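Local coordinates for protein transcriptional regulator (Mesorhizobium loti, PDB 3BHQ) that probably binds DNA as a transcriptional regulator of the TetR family, through a predicted helix-turn-helix motif, at residues A[15-20]-A[47-52]; A[51-56]-A[60-65]. All blocks are in the same frame, centred on the assembly; numbering follows the deposited sequence.

Contact 1: A[15-20]-A[47-52]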
loop_
_atom_site.group_PDB
_atom_site.type_symbol
_atom_site.label_atom_id
_atom_site.label_comp_id
_atom_site.label_asym_id
_atom_site.label_seq_id
_atom_site.Cartn_x
_atom_site.Cartn_y
_atom_site.Cartn_z
ATOM N N ARG A 15 17.968 -12.647 -19.969
ATOM C CA ARG A 15 16.524 -12.731 -19.735
ATOM C C ARG A 15 16.159 -14.027 -18.996
ATOM O O ARG A 15 15.362 -13.995 -18.053
ATOM C CB ARG A 15 15.752 -12.649 -21.061
ATOM C CG ARG A 15 14.217 -12.786 -20.912
ATOM C CD ARG A 15 13.452 -12.548 -22.218
ATOM N NE ARG A 15 13.952 -13.336 -23.342
ATOM C CZ ARG A 15 13.764 -14.650 -23.513
ATOM N NH1 ARG A 15 13.055 -15.398 -22.653
ATOM N NH2 ARG A 15 14.293 -15.227 -24.589
ATOM N N GLU A 16 16.737 -15.154 -19.433
ATOM C CA GLU A 16 16.490 -16.451 -18.777
ATOM C C GLU A 16 16.954 -16.463 -17.324
ATOM O O GLU A 16 16.278 -17.005 -16.447
ATOM C CB GLU A 16 17.127 -17.595 -19.566
ATOM C CG GLU A 16 16.431 -17.850 -20.910
ATOM C CD GLU A 16 17.162 -18.781 -21.854
ATOM O OE1 GLU A 16 18.312 -19.186 -21.597
ATOM O OE2 GLU A 16 16.560 -19.092 -22.902
ATOM N N ILE A 17 18.122 -15.859 -17.076
ATOM C CA ILE A 17 18.651 -15.755 -15.729
ATOM C C ILE A 17 17.714 -14.898 -14.837
ATOM O O ILE A 17 17.428 -15.281 -13.707
ATOM C CB ILE A 17 20.104 -15.193 -15.722
ATOM C CG1 ILE A 17 21.042 -16.182 -16.405
ATOM C CG2 ILE A 17 20.569 -14.898 -14.302
ATOM C CD1 ILE A 17 22.409 -15.571 -16.793
ATOM N N ILE A 18 17.293 -13.737 -15.340
ATOM C CA ILE A 18 16.384 -12.863 -14.581
ATOM C C ILE A 18 15.035 -13.561 -14.314
ATOM O O ILE A 18 14.491 -13.491 -13.210
ATOM C CB ILE A 18 16.202 -11.490 -15.270
ATOM C CG1 ILE A 18 17.511 -10.700 -15.213
ATOM C CG2 ILE A 18 15.088 -10.687 -14.582
ATOM C CD1 ILE A 18 17.591 -9.546 -16.195
ATOM N N GLN A 19 14.536 -14.278 -15.309
ATOM C CA GLN A 19 13.281 -15.049 -15.145
ATOM C C GLN A 19 13.429 -16.093 -14.012
ATOM O O GLN A 19 12.561 -16.238 -13.127
ATOM C CB GLN A 19 12.926 -15.684 -16.488
ATOM C CG GLN A 19 11.616 -16.426 -16.563
ATOM C CD GLN A 19 11.393 -17.102 -17.930
ATOM O OE1 GLN A 19 12.046 -16.779 -18.945
ATOM N NE2 GLN A 19 10.464 -18.052 -17.952
ATOM N N ALA A 20 14.536 -16.857 -14.052
ATOM C CA ALA A 20 14.831 -17.828 -13.017
ATOM C C ALA A 20 15.008 -17.208 -11.647
ATOM O O ALA A 20 14.512 -17.707 -10.648
ATOM C CB ALA A 20 16.098 -18.645 -13.397
ATOM N N GLN A 47 29.697 -19.202 -13.674
ATOM C CA GLN A 47 30.575 -18.146 -14.234
ATOM C C GLN A 47 29.799 -17.056 -14.943
ATOM O O GLN A 47 30.005 -15.881 -14.667
ATOM C CB GLN A 47 31.609 -18.737 -15.180
ATOM C CG GLN A 47 32.865 -19.214 -14.449
ATOM C CD GLN A 47 33.804 -18.089 -14.210
ATOM O OE1 GLN A 47 33.901 -17.565 -13.099
ATOM N NE2 GLN A 47 34.459 -17.651 -15.282
ATOM N N THR A 48 28.901 -17.459 -15.851
ATOM C CA THR A 48 28.079 -16.468 -16.561
ATOM C C THR A 48 27.228 -15.624 -15.621
ATOM O O THR A 48 27.186 -14.399 -15.760
ATOM C CB THR A 48 27.185 -17.149 -17.593
ATOM O OG1 THR A 48 28.011 -17.766 -18.566
ATOM C CG2 THR A 48 26.193 -16.148 -18.213
ATOM N N VAL A 49 26.567 -16.245 -14.641
ATOM C CA VAL A 49 25.732 -15.487 -13.694
ATOM C C VAL A 49 26.575 -14.457 -12.891
ATOM O O VAL A 49 26.212 -13.284 -12.811
ATOM C CB VAL A 49 24.876 -16.430 -12.800
ATOM C CG1 VAL A 49 23.991 -15.624 -11.864
ATOM C CG2 VAL A 49 24.025 -17.353 -13.680
ATOM N N TYR A 50 27.753 -14.859 -12.401
ATOM C CA TYR A 50 28.652 -13.922 -11.700
ATOM C C TYR A 50 29.207 -12.819 -12.606
ATOM O O TYR A 50 29.265 -11.653 -12.194
ATOM C CB TYR A 50 29.778 -14.661 -10.950
ATOM C CG TYR A 50 29.327 -15.237 -9.614
ATOM C CD1 TYR A 50 29.202 -14.430 -8.486
ATOM C CD2 TYR A 50 29.040 -16.592 -9.482
ATOM C CE1 TYR A 50 28.799 -14.965 -7.252
ATOM C CE2 TYR A 50 28.604 -17.133 -8.262
ATOM C CZ TYR A 50 28.510 -16.326 -7.158
ATOM O OH TYR A 50 28.134 -16.896 -5.964
ATOM N N LYS A 51 29.584 -13.187 -13.827
ATOM C CA LYS A 51 30.145 -12.215 -14.771
ATOM C C LYS A 51 29.128 -11.125 -15.130
ATOM O O LYS A 51 29.471 -9.929 -15.251
ATOM C CB LYS A 51 30.682 -12.915 -16.033
ATOM C CG LYS A 51 31.991 -13.666 -15.794
ATOM C CD LYS A 51 32.276 -14.768 -16.823
ATOM C CE LYS A 51 32.544 -14.261 -18.226
ATOM N NZ LYS A 51 32.955 -15.383 -19.123
ATOM N N HIS A 52 27.878 -11.543 -15.307
ATOM C CA HIS A 52 26.817 -10.635 -15.781
ATOM C C HIS A 52 26.022 -9.948 -14.697
ATOM O O HIS A 52 25.468 -8.859 -14.941
ATOM C CB HIS A 52 25.867 -11.391 -16.716
ATOM C CG HIS A 52 26.502 -11.823 -17.991
ATOM N ND1 HIS A 52 25.763 -12.229 -19.085
ATOM C CD2 HIS A 52 27.803 -11.837 -18.384
ATOM C CE1 HIS A 52 26.591 -12.529 -20.078
ATOM N NE2 HIS A 52 27.833 -12.305 -19.679
#
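Ile17 reaches from helix 9-28 with its terminal methyl, CD1, which lies against two side chains of helix 46-53. Within residues 47-52 it comes nearest to Val49, Ile17 CD1 lying 3.9 Å from Val49 CG2; the two side chains run past each other in opposite directions. The same CD1 lies 4.1 Å from Thr48 CG2, the two side chains crossing at a slant. The isoleucine chain is extended at its second torsion (chi2 164°), which carries CD1 well beyond CB and lets one methyl bridge a gap of 7.4 Å between the CA atoms of Ile17 and Val49. Thr48 turns its methyl inward because CG2 is anti to the backbone N, with OG1 beside that N (chi1 -63°); the same methyl also lies over one face of the His52 ring, toward its rim. The contact is purely apolar and small, burying 126 Å² in all. A polar tie flanks it, where His52 ND1 hydrogen-bonds Asp14 OD1 of helix 9-28. Val49 also packs on Met35 and Ala39, and Ile17 on Ala44, so helix 9-28 backs the predicted helix-turn-helix, whose helices 35-42 and 46-53 meet around this valine.

Contact 2: A[51-56]-A[60-65]; sequences KHFTDK and FGEVVL
Lys56 O accepts the hydrogen bond that ties the two segments together, from Phe60 N at 3.0 Å. It is the ordinary i to i+4 bond of the first turn of helix 56-83, with an N-H...O angle of 154°. The CB of Phe60 also approaches this oxygen, at 3.5 Å, while its ring leads off the other way and stacks with that of Phe25. The second meeting point is apolar. Phe53, the last residue of helix 46-53, presents the edge of its ring to Glu62: CE1 lies 4.0 Å from Glu62 CG, which sits near the ring plane, and 4.1 Å from Glu62 CB. The two side chains cross at about a right angle. Chi1 of -70° sets Glu62 CG anti to the carbonyl carbon and against the ring edge; the bend at the second torsion then turns the carboxylate, its plane inclined 39° to the ring.

Between the two helices the chain turns. Thr54 leaves the helix with positive phi, and Asp55 takes the N-cap position of helix 56-83, its side chain capping a backbone N of the first turn and OD1 hydrogen-bonded to Thr58 OG1. Lys56 sends its side chain, extended at first and bent at the third torsion, away from segment 60-65; NZ is gripped by the carbonyl oxygens of Tyr30 and Thr33 and makes a cation-pi contact with Tyr30, fastening the start of the helix to the loop after helix 9-28. This is the passage from the predicted DNA-binding helix-turn-helix into the long helix that leads to the regulatory domain of TetR-type proteins. Val63 rests on Ala21 and Thr22 of helix 9-28, and Phe60 reaches Leu111 and Leu114 of helix 106-117 and Leu125 of helix 123-150.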
loop_
_atom_site.group_PDB
_atom_site.type_symbol
_atom_site.label_atom_id
_atom_site.label_comp_id
_atom_site.label_asym_id
_atom_site.label_seq_id
_atom_site.Cartn_x
_atom_site.Cartn_y
_atom_site.Cartn_z
ATOM N N LYS A 51 29.584 -13.187 -13.827
ATOM C CA LYS A 51 30.145 -12.215 -14.771
ATOM C C LYS A 51 29.128 -11.125 -15.130
ATOM O O LYS A 51 29.471 -9.929 -15.251
ATOM C CB LYS A 51 30.682 -12.915 -16.033
ATOM C CG LYS A 51 31.991 -13.666 -15.794
ATOM C CD LYS A 51 32.276 -14.768 -16.823
ATOM C CE LYS A 51 32.544 -14.261 -18.226
ATOM N NZ LYS A 51 32.955 -15.383 -19.123
ATOM N N HIS A 52 27.878 -11.543 -15.307
ATOM C CA HIS A 52 26.817 -10.635 -15.781
ATOM C C HIS A 52 26.022 -9.948 -14.697
ATOM O O HIS A 52 25.468 -8.859 -14.941
ATOM C CB HIS A 52 25.867 -11.391 -16.716
ATOM C CG HIS A 52 26.502 -11.823 -17.991
ATOM N ND1 HIS A 52 25.763 -12.229 -19.085
ATOM C CD2 HIS A 52 27.803 -11.837 -18.384
ATOM C CE1 HIS A 52 26.591 -12.529 -20.078
ATOM N NE2 HIS A 52 27.833 -12.305 -19.679
ATOM N N PHE A 53 25.963 -10.511 -13.491
ATOM C CA PHE A 53 25.169 -9.960 -12.414
ATOM C C PHE A 53 25.877 -9.729 -11.085
ATOM O O PHE A 53 25.222 -9.218 -10.165
ATOM C CB PHE A 53 23.902 -10.798 -12.222
ATOM C CG PHE A 53 23.004 -10.780 -13.432
ATOM C CD1 PHE A 53 22.229 -9.658 -13.688
ATOM C CD2 PHE A 53 22.979 -11.816 -14.334
ATOM C CE1 PHE A 53 21.408 -9.588 -14.827
ATOM C CE2 PHE A 53 22.168 -11.754 -15.493
ATOM C CZ PHE A 53 21.372 -10.642 -15.722
ATOM N N THR A 54 27.158 -10.111 -10.979
ATOM C CA THR A 54 28.041 -9.837 -9.823
ATOM C C THR A 54 27.696 -10.532 -8.506
ATOM O O THR A 54 28.565 -11.202 -7.922
ATOM C CB THR A 54 28.195 -8.310 -9.596
ATOM O OG1 THR A 54 28.971 -7.814 -10.683
ATOM C CG2 THR A 54 28.954 -7.968 -8.259
ATOM N N ASP A 55 26.502 -10.286 -8.006
ATOM C CA ASP A 55 26.079 -10.873 -6.743
ATOM C C ASP A 55 24.577 -10.947 -6.650
ATOM O O ASP A 55 23.871 -10.420 -7.505
ATOM C CB ASP A 55 26.755 -10.164 -5.539
ATOM C CG ASP A 55 26.423 -8.696 -5.416
ATOM O OD1 ASP A 55 25.350 -8.222 -5.878
ATOM O OD2 ASP A 55 27.256 -8.001 -4.775
ATOM N N LYS A 56 24.093 -11.623 -5.606
ATOM C CA LYS A 56 22.689 -11.872 -5.430
ATOM C C LYS A 56 21.903 -10.563 -5.236
ATOM O O LYS A 56 20.775 -10.422 -5.742
ATOM C CB LYS A 56 22.494 -12.854 -4.271
ATOM C CG LYS A 56 21.157 -13.517 -4.237
ATOM C CD LYS A 56 21.089 -14.671 -3.226
ATOM C CE LYS A 56 21.250 -14.215 -1.791
ATOM N NZ LYS A 56 21.160 -15.358 -0.835
ATOM N N PHE A 60 18.929 -9.198 -7.711
ATOM C CA PHE A 60 17.586 -8.853 -7.181
ATOM C C PHE A 60 17.163 -7.468 -7.735
ATOM O O PHE A 60 16.007 -7.253 -8.113
ATOM C CB PHE A 60 17.600 -8.856 -5.649
ATOM C CG PHE A 60 16.251 -9.060 -4.960
ATOM C CD1 PHE A 60 15.020 -9.040 -5.633
ATOM C CD2 PHE A 60 16.233 -9.211 -3.570
ATOM C CE1 PHE A 60 13.823 -9.241 -4.923
ATOM C CE2 PHE A 60 15.029 -9.388 -2.868
ATOM C CZ PHE A 60 13.856 -9.418 -3.543
ATOM N N GLY A 61 18.113 -6.533 -7.817
ATOM C CA GLY A 61 17.823 -5.234 -8.387
ATOM C C GLY A 61 17.383 -5.315 -9.843
ATOM O O GLY A 61 16.433 -4.645 -10.256
ATOM N N GLU A 62 18.059 -6.152 -10.631
ATOM C CA GLU A 62 17.650 -6.389 -12.026
ATOM C C GLU A 62 16.267 -7.059 -12.155
ATOM O O GLU A 62 15.552 -6.800 -13.124
ATOM C CB GLU A 62 18.730 -7.181 -12.773
ATOM C CG GLU A 62 19.957 -6.351 -12.996
ATOM C CD GLU A 62 19.740 -5.259 -14.052
ATOM O OE1 GLU A 62 19.181 -5.521 -15.145
ATOM O OE2 GLU A 62 20.169 -4.157 -13.811
ATOM N N VAL A 63 15.940 -7.974 -11.229
ATOM C CA VAL A 63 14.607 -8.606 -11.179
ATOM C C VAL A 63 13.551 -7.511 -11.000
ATOM O O VAL A 63 12.541 -7.481 -11.724
ATOM C CB VAL A 63 14.526 -9.637 -10.044
ATOM C CG1 VAL A 63 13.071 -9.986 -9.661
ATOM C CG2 VAL A 63 15.320 -10.890 -10.448
ATOM N N VAL A 64 13.797 -6.610 -10.059
ATOM C CA VAL A 64 12.829 -5.497 -9.785
ATOM C C VAL A 64 12.654 -4.641 -11.030
ATOM O O VAL A 64 11.534 -4.361 -11.473
ATOM C CB VAL A 64 13.195 -4.656 -8.549
ATOM C CG1 VAL A 64 12.293 -3.396 -8.443
ATOM C CG2 VAL A 64 13.163 -5.525 -7.266
ATOM N N LEU A 65 13.766 -4.246 -11.645
ATOM C CA LEU A 65 13.678 -3.432 -12.855
ATOM C C LEU A 65 12.987 -4.136 -14.017
ATOM O O LEU A 65 12.232 -3.498 -14.749
ATOM C CB LEU A 65 15.047 -2.917 -13.287
ATOM C CG LEU A 65 15.740 -1.969 -12.336
ATOM C CD1 LEU A 65 17.188 -1.728 -12.830
ATOM C CD2 LEU A 65 14.981 -0.649 -12.220
#

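In the fold
Contacts 1 and 2 lie with their centres 8 Å apart and share Lys51 and His52 at the end of helix 46-53. The Phe53 ring joins them: its CE2 lies 3.7 Å from Ile17 CG2 and its CZ 3.9 Å from Ile18 CG1, so the aromatic that meets Glu62 by one edge in contact 2 also packs on the helix used in contact 1. Ile18 continues the link, its carbonyl O being 3.9 Å from Val63 CG2. Helices 9-28, 46-53 and 56-83 thus pack together around Phe53, holding the second helix of the predicted helix-turn-helix against the other two, consistent with the small helical DNA-binding domain of TetR-family regulators.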